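Local coordinates for protein quinoline 2-oxidoreductase small subunit (Pseudomonas putida, PDB 1T3Q) that carries two [2Fe-2S] clusters that probably pass electrons from the molybdenum cofactor to FAD in an enzyme that oxidises quinoline at carbon 2, at residues R100-L105 with I151-D156; A104-F109 with R143-E148; A116-I121 with E135-N140. All blocks are in the same frame, centred on the assembly; numbering follows the deposited sequence.

Contact 1: R100-L105 with I151-D156; sequences RRHHAL and IDAITD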
loop_
_atom_site.group_PDB
_atom_site.type_symbol
_atom_site.label_atom_id
_atom_site.label_comp_id
_atom_site.label_asym_id
_atom_site.label_seq_id
_atom_site.Cartn_x
_atom_site.Cartn_y
_atom_site.Cartn_z
ATOM N N ARG A 100 -14.911 -14.533 19.388
ATOM C CA ARG A 100 -13.933 -13.633 19.978
ATOM C C ARG A 100 -13.833 -13.806 21.493
ATOM O O ARG A 100 -12.734 -13.928 22.039
ATOM C CB ARG A 100 -14.290 -12.180 19.658
ATOM C CG ARG A 100 -13.233 -11.193 20.101
ATOM C CD ARG A 100 -13.709 -9.766 19.967
ATOM N NE ARG A 100 -12.655 -8.829 20.342
ATOM C CZ ARG A 100 -12.874 -7.573 20.712
ATOM N NH1 ARG A 100 -14.115 -7.107 20.757
ATOM N NH2 ARG A 100 -11.855 -6.786 21.036
ATOM N N ARG A 101 -14.978 -13.812 22.170
ATOM C CA ARG A 101 -14.995 -13.966 23.623
ATOM C C ARG A 101 -14.375 -15.280 24.089
ATOM O O ARG A 101 -13.740 -15.331 25.144
ATOM C CB ARG A 101 -16.433 -13.864 24.157
ATOM C CG ARG A 101 -17.021 -12.464 24.089
ATOM C CD ARG A 101 -18.382 -12.371 24.782
ATOM N NE ARG A 101 -19.456 -13.041 24.048
ATOM C CZ ARG A 101 -19.927 -14.250 24.331
ATOM N NH1 ARG A 101 -20.908 -14.762 23.601
ATOM N NH2 ARG A 101 -19.427 -14.946 25.344
ATOM N N HIS A 102 -14.548 -16.341 23.307
ATOM C CA HIS A 102 -14.004 -17.643 23.674
ATOM C C HIS A 102 -12.648 -17.949 23.050
ATOM O O HIS A 102 -12.124 -19.047 23.226
ATOM C CB HIS A 102 -14.983 -18.763 23.298
ATOM C CG HIS A 102 -16.198 -18.825 24.174
ATOM N ND1 HIS A 102 -17.352 -18.125 23.898
ATOM C CD2 HIS A 102 -16.428 -19.490 25.330
ATOM C CE1 HIS A 102 -18.244 -18.357 24.847
ATOM N NE2 HIS A 102 -17.708 -19.182 25.727
ATOM N N HIS A 103 -12.085 -16.985 22.334
ATOM C CA HIS A 103 -10.792 -17.183 21.673
ATOM C C HIS A 103 -10.887 -18.431 20.793
ATOM O O HIS A 103 -10.162 -19.412 20.981
ATOM C CB HIS A 103 -9.672 -17.333 22.716
ATOM C CG HIS A 103 -8.294 -17.399 22.122
ATOM N ND1 HIS A 103 -7.901 -16.604 21.066
ATOM C CD2 HIS A 103 -7.206 -18.132 22.464
ATOM C CE1 HIS A 103 -6.632 -16.842 20.784
ATOM N NE2 HIS A 103 -6.187 -17.766 21.617
ATOM N N ALA A 104 -11.801 -18.380 19.829
ATOM C CA ALA A 104 -12.044 -19.488 18.909
ATOM C C ALA A 104 -11.232 -19.387 17.614
ATOM O O ALA A 104 -11.459 -20.144 16.677
ATOM C CB ALA A 104 -13.537 -19.569 18.575
ATOM N N LEU A 105 -10.311 -18.433 17.552
ATOM C CA LEU A 105 -9.457 -18.287 16.374
ATOM C C LEU A 105 -8.087 -17.722 16.770
ATOM O O LEU A 105 -7.947 -17.029 17.768
ATOM C CB LEU A 105 -10.084 -17.367 15.323
ATOM C CG LEU A 105 -10.251 -15.910 15.728
ATOM C CD1 LEU A 105 -10.183 -15.013 14.503
ATOM C CD2 LEU A 105 -11.583 -15.747 16.460
ATOM N N ILE A 151 -15.945 -25.026 19.884
ATOM C CA ILE A 151 -17.116 -25.752 20.378
ATOM C C ILE A 151 -17.757 -24.872 21.457
ATOM O O ILE A 151 -18.982 -24.734 21.517
ATOM C CB ILE A 151 -16.728 -27.118 20.999
ATOM C CG1 ILE A 151 -15.914 -27.946 19.998
ATOM C CG2 ILE A 151 -17.982 -27.892 21.409
ATOM C CD1 ILE A 151 -16.620 -28.234 18.686
ATOM N N ASP A 152 -16.918 -24.273 22.297
ATOM C CA ASP A 152 -17.397 -23.389 23.360
ATOM C C ASP A 152 -18.183 -22.221 22.769
ATOM O O ASP A 152 -19.262 -21.878 23.250
ATOM C CB ASP A 152 -16.225 -22.800 24.155
ATOM C CG ASP A 152 -15.455 -23.839 24.948
ATOM O OD1 ASP A 152 -14.355 -23.492 25.430
ATOM O OD2 ASP A 152 -15.936 -24.981 25.105
ATOM N N ALA A 153 -17.623 -21.601 21.733
ATOM C CA ALA A 153 -18.249 -20.453 21.093
ATOM C C ALA A 153 -19.618 -20.767 20.497
ATOM O O ALA A 153 -20.568 -20.006 20.688
ATOM C CB ALA A 153 -17.326 -19.883 20.009
ATOM N N ILE A 154 -19.716 -21.886 19.786
ATOM C CA ILE A 154 -20.969 -22.279 19.145
ATOM C C ILE A 154 -22.083 -22.662 20.123
ATOM O O ILE A 154 -23.263 -22.464 19.829
ATOM C CB ILE A 154 -20.730 -23.448 18.163
ATOM C CG1 ILE A 154 -19.768 -22.994 17.062
ATOM C CG2 ILE A 154 -22.060 -23.921 17.562
ATOM C CD1 ILE A 154 -19.245 -24.117 16.189
ATOM N N THR A 155 -21.710 -23.195 21.283
ATOM C CA THR A 155 -22.693 -23.605 22.281
ATOM C C THR A 155 -22.957 -22.543 23.339
ATOM O O THR A 155 -23.671 -22.793 24.309
ATOM C CB THR A 155 -22.261 -24.907 22.997
ATOM O OG1 THR A 155 -20.948 -24.743 23.552
ATOM C CG2 THR A 155 -22.258 -26.074 22.025
ATOM N N ASP A 156 -22.378 -21.362 23.150
ATOM C CA ASP A 156 -22.558 -20.255 24.086
ATOM C C ASP A 156 -24.047 -19.915 24.156
ATOM O O ASP A 156 -24.715 -19.816 23.127
ATOM C CB ASP A 156 -21.771 -19.033 23.606
ATOM C CG ASP A 156 -21.835 -17.876 24.581
ATOM O OD1 ASP A 156 -20.934 -17.771 25.437
ATOM O OD2 ASP A 156 -22.793 -17.073 24.497
HETATM O O HOH W 1 -20.285 -19.795 27.643
#
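A bend at chi3 (-72°) turns the guanidinium of R101 toward D156, whose carboxylate carbon stands anti to its own backbone N (chi1 -176°). The result is a salt bridge in which R101 NH1 reaches D156 OD2 over 3.1 Å with an N-H...O angle of 154°, the nitrogen lying well above the carboxylate plane. D156 OD2 also accepts from A158 N and so N-caps helix 157-164, while R101 NE pairs with D97. Next to this bridge the imidazole of H102 lies flat over the last turn of helix 148-154. One ring face meets the backbone there, with D152 O 3.9 Å above its centre and A153 N nearer the rim, and H102 CD2 touches D152 CB at 3.5 Å. Within the helical [2Fe-2S] binding domain this joins the C-terminal ends of helices 94-101 and 148-154. Helix 94-101 closes in a Schellman motif at H103, where positive phi turns the chain and lets A104 face the second helix, its CB 4.1 Å from A153 CB. H102 ND1 bonds back to S98 O, and the D152 carboxylate pairs with R130. At the close of helix 148-154, I151 O accepts T155 N and T155 OG1 from opposite faces of its plane.

Contact 2: A104-F109 with R143-E148; sequences ALQCGF and RCTGYE. With FES (Fe2/s2 (inorganic) cluster), chain G; MCN (pterin cytosine dinucleotide), chain N.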
loop_
_atom_site.group_PDB
_atom_site.type_symbol
_atom_site.label_atom_id
_atom_site.label_comp_id
_atom_site.label_asym_id
_atom_site.label_seq_id
_atom_site.Cartn_x
_atom_site.Cartn_y
_atom_site.Cartn_z
ATOM N N ALA A 104 -11.801 -18.380 19.829
ATOM C CA ALA A 104 -12.044 -19.488 18.909
ATOM C C ALA A 104 -11.232 -19.387 17.614
ATOM O O ALA A 104 -11.459 -20.144 16.677
ATOM C CB ALA A 104 -13.537 -19.569 18.575
ATOM N N LEU A 105 -10.311 -18.433 17.552
ATOM C CA LEU A 105 -9.457 -18.287 16.374
ATOM C C LEU A 105 -8.087 -17.722 16.770
ATOM O O LEU A 105 -7.947 -17.029 17.768
ATOM C CB LEU A 105 -10.084 -17.367 15.323
ATOM C CG LEU A 105 -10.251 -15.910 15.728
ATOM C CD1 LEU A 105 -10.183 -15.013 14.503
ATOM C CD2 LEU A 105 -11.583 -15.747 16.460
ATOM N N GLN A 106 -7.091 -18.042 15.955
ATOM C CA GLN A 106 -5.733 -17.596 16.145
ATOM C C GLN A 106 -5.228 -16.942 14.856
ATOM O O GLN A 106 -5.247 -15.704 14.723
ATOM C CB GLN A 106 -4.860 -18.778 16.592
ATOM C CG GLN A 106 -4.993 -19.067 18.097
ATOM C CD GLN A 106 -4.134 -20.196 18.646
ATOM O OE1 GLN A 106 -2.955 -20.322 18.322
ATOM N NE2 GLN A 106 -4.729 -21.010 19.517
ATOM N N CYS A 107 -4.794 -17.759 13.904
ATOM C CA CYS A 107 -4.318 -17.172 12.655
ATOM C C CYS A 107 -5.547 -16.672 11.887
ATOM O O CYS A 107 -5.455 -15.756 11.077
ATOM C CB CYS A 107 -3.552 -18.230 11.861
ATOM S SG CYS A 107 -4.537 -19.387 10.905
ATOM N N GLY A 108 -6.689 -17.293 12.171
ATOM C CA GLY A 108 -7.943 -16.896 11.540
ATOM C C GLY A 108 -8.244 -17.380 10.128
ATOM O O GLY A 108 -9.275 -17.018 9.538
ATOM N N PHE A 109 -7.375 -18.220 9.582
ATOM C CA PHE A 109 -7.567 -18.696 8.218
ATOM C C PHE A 109 -8.763 -19.630 8.023
ATOM O O PHE A 109 -9.400 -19.620 6.971
ATOM C CB PHE A 109 -6.296 -19.385 7.727
ATOM C CG PHE A 109 -6.122 -19.324 6.241
ATOM C CD1 PHE A 109 -5.875 -18.108 5.615
ATOM C CD2 PHE A 109 -6.210 -20.472 5.464
ATOM C CE1 PHE A 109 -5.711 -18.034 4.222
ATOM C CE2 PHE A 109 -6.049 -20.409 4.072
ATOM C CZ PHE A 109 -5.798 -19.185 3.456
ATOM N N ARG A 143 -5.684 -25.689 12.376
ATOM C CA ARG A 143 -4.357 -26.121 12.800
ATOM C C ARG A 143 -3.842 -25.357 14.020
ATOM O O ARG A 143 -2.817 -25.726 14.599
ATOM C CB ARG A 143 -3.375 -25.937 11.636
ATOM C CG ARG A 143 -1.983 -26.507 11.867
ATOM C CD ARG A 143 -2.049 -27.985 12.200
ATOM N NE ARG A 143 -0.907 -28.719 11.653
ATOM C CZ ARG A 143 -0.690 -30.015 11.850
ATOM N NH1 ARG A 143 0.365 -30.601 11.302
ATOM N NH2 ARG A 143 -1.519 -30.728 12.604
ATOM N N CYS A 144 -4.562 -24.310 14.415
ATOM C CA CYS A 144 -4.151 -23.454 15.529
ATOM C C CYS A 144 -4.741 -23.650 16.914
ATOM O O CYS A 144 -4.016 -23.646 17.909
ATOM C CB CYS A 144 -4.431 -21.980 15.203
ATOM S SG CYS A 144 -3.593 -21.255 13.811
ATOM N N THR A 145 -6.062 -23.785 16.963
ATOM C CA THR A 145 -6.800 -23.811 18.227
ATOM C C THR A 145 -7.036 -25.054 19.059
ATOM O O THR A 145 -7.272 -24.940 20.266
ATOM C CB THR A 145 -8.191 -23.162 18.017
ATOM O OG1 THR A 145 -9.028 -24.059 17.281
ATOM C CG2 THR A 145 -8.065 -21.874 17.240
ATOM N N GLY A 146 -6.996 -26.232 18.455
ATOM C CA GLY A 146 -7.275 -27.427 19.227
ATOM C C GLY A 146 -8.781 -27.647 19.340
ATOM O O GLY A 146 -9.235 -28.511 20.084
ATOM N N TYR A 147 -9.546 -26.830 18.620
ATOM C CA TYR A 147 -11.013 -26.929 18.540
ATOM C C TYR A 147 -11.903 -26.680 19.751
ATOM O O TYR A 147 -13.047 -26.254 19.581
ATOM C CB TYR A 147 -11.411 -28.296 17.991
ATOM C CG TYR A 147 -10.835 -28.627 16.639
ATOM C CD1 TYR A 147 -11.284 -27.984 15.490
ATOM C CD2 TYR A 147 -9.847 -29.599 16.511
ATOM C CE1 TYR A 147 -10.762 -28.306 14.233
ATOM C CE2 TYR A 147 -9.319 -29.929 15.265
ATOM C CZ TYR A 147 -9.781 -29.283 14.134
ATOM O OH TYR A 147 -9.277 -29.633 12.905
ATOM N N GLU A 148 -11.420 -26.952 20.959
ATOM C CA GLU A 148 -12.283 -26.787 22.124
ATOM C C GLU A 148 -13.005 -25.449 22.231
ATOM O O GLU A 148 -14.206 -25.414 22.507
ATOM C CB GLU A 148 -11.524 -27.052 23.429
ATOM C CG GLU A 148 -12.445 -26.956 24.645
ATOM C CD GLU A 148 -11.798 -27.390 25.939
ATOM O OE1 GLU A 148 -12.418 -27.174 27.004
ATOM O OE2 GLU A 148 -10.682 -27.949 25.899
HETATM FE FE1 FES G . -5.524 -20.898 12.347
HETATM FE FE2 FES G . -7.905 -22.162 12.602
HETATM S S1 FES G . -7.373 -20.278 13.577
HETATM S S2 FES G . -6.218 -22.666 11.248
HETATM N N1 MCN N . 2.276 -15.597 25.781
HETATM C C2 MCN N . 1.737 -14.908 26.916
HETATM N N3 MCN N . 2.528 -15.022 28.049
HETATM C C4 MCN N . 3.727 -15.718 28.161
HETATM C C5 MCN N . 4.223 -16.415 26.968
HETATM C C6 MCN N . 3.508 -16.350 25.796
HETATM O O2 MCN N . 0.679 -14.323 26.849
HETATM N N4 MCN N . 4.399 -15.752 29.291
HETATM C "C1'" MCN N . 1.428 -15.458 24.461
HETATM C C2D MCN N . 2.011 -14.322 23.502
HETATM O "O2'" MCN N . 0.910 -13.661 22.782
HETATM C "C3'" MCN N . 2.983 -15.079 22.621
HETATM C C4D MCN N . 2.327 -16.420 22.390
HETATM O O4D MCN N . 1.458 -16.640 23.611
HETATM O "O3'" MCN N . 3.184 -14.348 21.362
HETATM C "C5'" MCN N . 3.290 -17.589 22.036
HETATM O "O5'" MCN N . 4.281 -17.574 23.033
HETATM P PA MCN N . 5.833 -17.477 22.762
HETATM O O1A MCN N . 6.251 -16.118 23.233
HETATM O O2A MCN N . 6.399 -18.743 23.382
HETATM O O3A MCN N . 6.257 -17.686 21.204
HETATM P PB MCN N . 6.144 -16.709 19.941
HETATM O O1B MCN N . 7.536 -16.455 19.462
HETATM O O2B MCN N . 5.288 -15.515 20.248
HETATM O O3B MCN N . 5.335 -17.585 18.868
HETATM C C10 MCN N . 5.993 -18.542 18.076
HETATM C "C9'" MCN N . 5.606 -19.871 18.639
HETATM C "C8'" MCN N . 6.272 -20.904 17.701
HETATM S "S8'" MCN N . 8.058 -20.857 17.660
HETATM C "C7'" MCN N . 5.640 -21.821 16.964
HETATM S "S7'" MCN N . 6.428 -22.994 15.872
HETATM C "C6'" MCN N . 4.074 -21.828 16.994
HETATM C C7 MCN N . 3.561 -21.267 18.293
HETATM O "O9'" MCN N . 4.109 -19.984 18.550
HETATM N "N5'" MCN N . 3.644 -21.152 15.701
HETATM C C4A MCN N . 2.249 -20.775 15.839
HETATM N "N8'" MCN N . 2.065 -21.131 18.250
HETATM C C4B MCN N . 1.459 -20.798 17.003
HETATM N "N1'" MCN N . 0.097 -20.417 17.094
HETATM C "C2'" MCN N . -0.457 -20.003 15.930
HETATM N "N2'" MCN N . -1.758 -19.643 15.961
HETATM N "N3'" MCN N . 0.246 -19.919 14.745
HETATM C "C4'" MCN N . 1.637 -20.273 14.579
HETATM O "O4'" MCN N . 2.180 -20.169 13.506
#
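Q106 OE1 accepts the exocyclic amine of the pterin cofactor, MCN N2', at 2.7 Å with an N-H...O angle of 161°, while the same side chain lies along C144, CB to CB 3.5 Å. The two loops cradle the [2Fe-2S] cluster of the helical domain found in the molybdenum hydroxylase family, where the cluster next to the molybdenum cofactor sits between helix ends. C107 SG binds iron FE1 at 2.3 Å and C144 SG binds the same iron, which brings the two sulfurs to 3.6 Å from each other. C110 and C142 also bind this cluster. C144 SG has further neighbours: C107 N gives it a weak hydrogen bond of 3.7 Å, and MCN N2' stands 3.3 Å away. One cysteine sulfur thus binds the cluster and lies against the pterin, consistent with a short route for electrons from cofactor to cluster. A leucine in place of Q106 would probably leave the pterin amine without this acceptor and the pterin less firmly held beside C144. Around the site R143 pairs with E693 of the large subunit, and S506 and H510 of that chain also bond the cofactor. C107 SG accepts from F109 N in a nearly straight bond (168°). Beside the cluster, near its sulfide S1, the T145 methyl CG2 packs against A104 O and L105 CA, 3.9 Å from each.

Contact 3: A116-I121 with E135-N140; sequences ATARSI and EVMSGN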
loop_
_atom_site.group_PDB
_atom_site.type_symbol
_atom_site.label_atom_id
_atom_site.label_comp_id
_atom_site.label_asym_id
_atom_site.label_seq_id
_atom_site.Cartn_x
_atom_site.Cartn_y
_atom_site.Cartn_z
ATOM N N ALA A 116 -19.477 -20.540 8.536
ATOM C CA ALA A 116 -20.472 -21.033 7.589
ATOM C C ALA A 116 -21.105 -22.317 8.126
ATOM O O ALA A 116 -22.332 -22.438 8.206
ATOM C CB ALA A 116 -19.817 -21.291 6.218
ATOM N N THR A 117 -20.272 -23.274 8.512
ATOM C CA THR A 117 -20.786 -24.532 9.032
ATOM C C THR A 117 -21.555 -24.303 10.335
ATOM O O THR A 117 -22.628 -24.875 10.534
ATOM C CB THR A 117 -19.651 -25.550 9.274
ATOM O OG1 THR A 117 -18.969 -25.803 8.038
ATOM C CG2 THR A 117 -20.217 -26.868 9.795
ATOM N N ALA A 118 -21.020 -23.456 11.209
ATOM C CA ALA A 118 -21.686 -23.184 12.483
ATOM C C ALA A 118 -23.077 -22.582 12.267
ATOM O O ALA A 118 -24.036 -22.962 12.947
ATOM C CB ALA A 118 -20.840 -22.255 13.333
ATOM N N ARG A 119 -23.192 -21.651 11.324
ATOM C CA ARG A 119 -24.486 -21.030 11.051
ATOM C C ARG A 119 -25.491 -22.096 10.638
ATOM O O ARG A 119 -26.631 -22.104 11.100
ATOM C CB ARG A 119 -24.373 -19.985 9.939
ATOM C CG ARG A 119 -23.600 -18.733 10.301
ATOM C CD ARG A 119 -23.797 -17.683 9.220
ATOM N NE ARG A 119 -25.192 -17.254 9.161
ATOM C CZ ARG A 119 -25.767 -16.691 8.102
ATOM N NH1 ARG A 119 -27.042 -16.335 8.157
ATOM N NH2 ARG A 119 -25.076 -16.494 6.986
ATOM N N SER A 120 -25.058 -22.997 9.763
ATOM C CA SER A 120 -25.920 -24.072 9.288
ATOM C C SER A 120 -26.423 -24.928 10.444
ATOM O O SER A 120 -27.598 -25.284 10.497
ATOM C CB SER A 120 -25.163 -24.954 8.295
ATOM O OG SER A 120 -25.987 -26.018 7.852
ATOM N N ILE A 121 -25.521 -25.261 11.363
ATOM C CA ILE A 121 -25.850 -26.068 12.534
ATOM C C ILE A 121 -26.903 -25.372 13.393
ATOM O O ILE A 121 -27.912 -25.971 13.779
ATOM C CB ILE A 121 -24.601 -26.292 13.423
ATOM C CG1 ILE A 121 -23.575 -27.149 12.684
ATOM C CG2 ILE A 121 -25.004 -26.934 14.742
ATOM C CD1 ILE A 121 -22.260 -27.307 13.428
ATOM N N GLU A 135 -19.347 -33.224 15.838
ATOM C CA GLU A 135 -19.691 -34.100 14.724
ATOM C C GLU A 135 -19.874 -33.337 13.423
ATOM O O GLU A 135 -19.295 -33.692 12.396
ATOM C CB GLU A 135 -20.976 -34.871 15.042
ATOM C CG GLU A 135 -20.823 -35.848 16.187
ATOM C CD GLU A 135 -22.148 -36.394 16.687
ATOM O OE1 GLU A 135 -22.123 -37.237 17.613
ATOM O OE2 GLU A 135 -23.210 -35.981 16.166
ATOM N N VAL A 136 -20.683 -32.287 13.459
ATOM C CA VAL A 136 -20.929 -31.507 12.256
ATOM C C VAL A 136 -19.726 -30.660 11.842
ATOM O O VAL A 136 -19.504 -30.433 10.654
ATOM C CB VAL A 136 -22.160 -30.599 12.432
ATOM C CG1 VAL A 136 -22.480 -29.890 11.119
ATOM C CG2 VAL A 136 -23.353 -31.440 12.877
ATOM N N MET A 137 -18.939 -30.209 12.817
ATOM C CA MET A 137 -17.769 -29.383 12.516
ATOM C C MET A 137 -16.552 -30.222 12.116
ATOM O O MET A 137 -15.505 -29.669 11.777
ATOM C CB MET A 137 -17.401 -28.516 13.729
ATOM C CG MET A 137 -18.480 -27.531 14.205
ATOM S SD MET A 137 -18.971 -26.293 12.984
ATOM C CE MET A 137 -17.408 -25.387 12.742
ATOM N N SER A 138 -16.689 -31.546 12.132
ATOM C CA SER A 138 -15.569 -32.433 11.805
ATOM C C SER A 138 -15.037 -32.283 10.382
ATOM O O SER A 138 -13.993 -32.845 10.045
ATOM C CB SER A 138 -15.946 -33.901 12.060
ATOM O OG SER A 138 -16.912 -34.373 11.141
ATOM N N GLY A 139 -15.754 -31.530 9.555
ATOM C CA GLY A 139 -15.328 -31.311 8.185
ATOM C C GLY A 139 -14.609 -29.984 7.999
ATOM O O GLY A 139 -14.309 -29.584 6.873
ATOM N N ASN A 140 -14.345 -29.287 9.102
ATOM C CA ASN A 140 -13.637 -28.010 9.049
ATOM C C ASN A 140 -12.341 -28.142 9.843
ATOM O O ASN A 140 -12.362 -28.356 11.055
ATOM C CB ASN A 140 -14.492 -26.882 9.635
ATOM C CG ASN A 140 -15.627 -26.468 8.714
ATOM O OD1 ASN A 140 -16.689 -27.092 8.693
ATOM N ND2 ASN A 140 -15.401 -25.414 7.940
#
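The flat group in this contact is the carboxamide of N140, approached at its oxygen by the hydroxyl of T117. T117 OG1 donates to N140 OD1 over 2.7 Å, tilted 25° out of the carbonyl plane and with a C=O...O angle of 119°, so it comes in well to one side of the C=O bond. T57 and M114 pack against the same asparagine, and T117 OG1 has a weak second bond to G113 O. With its hydroxyl beside the backbone N, T117 turns its methyl the other way: CG2 sits 3.7 Å from V136 O and 3.5 Å from M137 SD. The methionine is folded on itself, bent at chi2 (-61°) and again at chi3, which swings the sulfur back between the two helices. There M137 SD also meets I121 CD1 at 3.5 Å, and it lies near the methyl of A118. Farther from the asparagine, I121 and V136 meet tip to tip, and tightly: I121 CG1 is 3.3 Å from V136 CG1, and I121 CD1 is 3.4 Å from V136 CB, both shorter than usual carbon contacts. From E135 to N140 the chain is tightly turned, with S138 OG bonded to E135 O and N140 N to M137 O. Q103 of the medium subunit packs on T117 and V136, and T716 of the large subunit on M137. Helix 111-124 packs here on the last turn of helix 130-136 and the chain that follows it, inside the C-terminal [2Fe-2S] domain, closed at one end by a buried threonine-asparagine bond whose asparagine side chain lies about 4 Å from G54 in the first cluster's site and about 6 Å from the side chain of C110 in the second's, the junction of the two cluster domains.

How the contacts relate
All three contacts lie in the helical [2Fe-2S] binding domain; contact 3 also borders strand 57-60 of the sheet. In chain order 100-105 comes first, then 104-109 and 116-121, followed by 135-140, 143-148 and 151-156; contact 3 therefore lies within the span bridged by the other two. Contacts 1 and 2 share A104 and L105, with centres about 10 Å apart. Contact 3 is about 13 and 14 Å from them, centre to centre, and touches both: I154 packs on A118 and M137, and Y147 CE1 lies 3.6 Å from N140 O. Helices 94-101, 111-124, 130-136 and 148-154 thus pack around the cluster loops of contact 2, placing that cluster beside the pterin.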